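Local coordinates for natterin-like protein (Lethenteron camtschaticum, PDB 6IUL), which is a cytotoxic, pore-forming immune protein of lamprey that probably recognises glycans through a jacalin-like lectin domain and inserts through an aerolysin-like module, at residues Ala104-Asp108 and Trp109-Thr113. Numbering follows the deposited sequence.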
loop_
_atom_site.group_PDB
_atom_site.type_symbol
_atom_site.label_atom_id
_atom_site.label_comp_id
_atom_site.label_asym_id
_atom_site.label_seq_id
_atom_site.Cartn_x
_atom_site.Cartn_y
_atom_site.Cartn_z
ATOM N N ALA A 104 -16.861 -32.880 -15.489
ATOM C CA ALA A 104 -16.409 -34.228 -15.711
ATOM C C ALA A 104 -17.557 -35.204 -15.398
ATOM O O ALA A 104 -18.125 -35.163 -14.305
ATOM C CB ALA A 104 -15.195 -34.501 -14.840
ATOM N N LYS A 105 -17.885 -36.060 -16.360
ATOM C CA LYS A 105 -19.020 -36.969 -16.250
ATOM C C LYS A 105 -18.753 -38.364 -16.856
ATOM O O LYS A 105 -17.934 -38.514 -17.770
ATOM C CB LYS A 105 -20.239 -36.344 -16.948
ATOM C CG LYS A 105 -20.033 -36.134 -18.429
ATOM C CD LYS A 105 -21.281 -35.726 -19.179
ATOM C CE LYS A 105 -20.865 -35.228 -20.576
ATOM N NZ LYS A 105 -21.924 -35.454 -21.585
ATOM N N MET A 106 -19.404 -39.378 -16.280
ATOM C CA MET A 106 -19.732 -40.634 -16.968
ATOM C C MET A 106 -20.022 -40.648 -18.467
ATOM O O MET A 106 -20.998 -40.095 -18.906
ATOM C CB MET A 106 -21.138 -41.086 -16.602
ATOM C CG MET A 106 -21.299 -41.636 -15.252
ATOM S SD MET A 106 -23.016 -42.158 -15.069
ATOM C CE MET A 106 -24.063 -40.877 -15.684
ATOM N N THR A 107 -19.223 -41.372 -19.220
ATOM C CA THR A 107 -19.223 -41.326 -20.681
ATOM C C THR A 107 -20.418 -42.038 -21.298
ATOM O O THR A 107 -20.836 -41.670 -22.360
ATOM C CB THR A 107 -17.941 -41.999 -21.260
ATOM O OG1 THR A 107 -17.869 -43.365 -20.825
ATOM C CG2 THR A 107 -16.676 -41.216 -20.792
ATOM N N ASP A 108 -20.961 -43.051 -20.644
ATOM C CA ASP A 108 -22.037 -43.871 -21.249
ATOM C C ASP A 108 -23.447 -43.560 -20.705
ATOM O O ASP A 108 -24.272 -43.059 -21.417
ATOM C CB ASP A 108 -21.719 -45.362 -21.098
ATOM C CG ASP A 108 -20.370 -45.737 -21.728
ATOM O OD1 ASP A 108 -19.879 -44.967 -22.576
ATOM O OD2 ASP A 108 -19.775 -46.768 -21.333
ATOM N N TRP A 109 -23.737 -43.870 -19.445
ATOM C CA TRP A 109 -25.069 -43.567 -18.912
ATOM C C TRP A 109 -25.317 -42.035 -19.025
ATOM O O TRP A 109 -24.424 -41.205 -19.154
ATOM C CB TRP A 109 -25.245 -44.141 -17.503
ATOM C CG TRP A 109 -25.054 -45.676 -17.414
ATOM C CD1 TRP A 109 -24.751 -46.517 -18.438
ATOM C CD2 TRP A 109 -25.129 -46.516 -16.221
ATOM N NE1 TRP A 109 -24.630 -47.812 -17.983
ATOM C CE2 TRP A 109 -24.865 -47.852 -16.633
ATOM C CE3 TRP A 109 -25.403 -46.273 -14.857
ATOM C CZ2 TRP A 109 -24.856 -48.959 -15.722
ATOM C CZ3 TRP A 109 -25.403 -47.372 -13.945
ATOM C CH2 TRP A 109 -25.124 -48.697 -14.391
ATOM N N GLY A 110 -26.565 -41.624 -19.022
ATOM C CA GLY A 110 -26.898 -40.197 -19.233
ATOM C C GLY A 110 -27.369 -39.537 -17.947
ATOM O O GLY A 110 -27.939 -40.164 -17.046
ATOM N N LEU A 111 -27.191 -38.232 -17.878
ATOM C CA LEU A 111 -27.378 -37.513 -16.567
ATOM C C LEU A 111 -28.830 -37.204 -16.257
ATOM O O LEU A 111 -29.513 -36.659 -17.088
ATOM C CB LEU A 111 -26.567 -36.205 -16.515
ATOM C CG LEU A 111 -25.040 -36.408 -16.576
ATOM C CD1 LEU A 111 -24.399 -35.042 -16.633
ATOM C CD2 LEU A 111 -24.510 -37.245 -15.431
ATOM N N LYS A 112 -29.285 -37.509 -15.052
ATOM C CA LYS A 112 -30.674 -37.233 -14.686
ATOM C C LYS A 112 -31.034 -36.106 -13.746
ATOM O O LYS A 112 -31.407 -35.027 -14.170
ATOM C CB LYS A 112 -31.337 -38.511 -14.158
ATOM C CG LYS A 112 -31.706 -39.455 -15.308
ATOM C CD LYS A 112 -32.768 -40.495 -14.960
ATOM C CE LYS A 112 -33.386 -41.035 -16.243
ATOM N NZ LYS A 112 -34.563 -41.907 -15.996
ATOM N N THR A 113 -30.943 -36.309 -12.456
ATOM C CA THR A 113 -31.216 -35.211 -11.527
ATOM C C THR A 113 -29.907 -34.505 -11.077
ATOM O O THR A 113 -28.995 -35.123 -10.569
ATOM C CB THR A 113 -31.962 -35.713 -10.291
ATOM O OG1 THR A 113 -33.058 -36.544 -10.708
ATOM C CG2 THR A 113 -32.540 -34.527 -9.486
#
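M106 fills the inside of a loop, with W109 and L111 packed against its thioether. SD lies 3.9 Å from CB of W109, an apolar contact at the root of the indole. The terminal methyl reaches further round the turn. CE sits 3.7 Å from CD2 of L111 and also 3.5 Å from the backbone O of W109. The M106 chain runs straight as far as SD and then bends (chi3 -46°), which brings CE to both neighbours. The M106 and L111 side chains pass in opposite directions. The other L111 branch makes a looser contact, with CD1 4.1 Å from CD of K105, an aliphatic part of the lysine. L111 is thus touched by K105 through one methyl and by M106 through the other.

W109 touches M106 through CB, not its ring. The ring meets that of W40, the two planes inclined by about 30°, and W109 also touches N83 and A85. W109 is poorly ordered, so the exact pose of its ring is less certain. Backbone bonds from M106 to G90, T107 to G38 and D108 to G39 fix the start of the loop. M106 is buried here and also rests on N83.

The loop joins strand 101-105 to strand 114-117, the two outer strands of a four-stranded antiparallel sheet in the jacalin-like lectin domain, consistent with the beta-prism fold of that family. K105 and L111 both lie on A91 of strand 89-96, while T107 touches V37 of strand 30-37 in a second sheet.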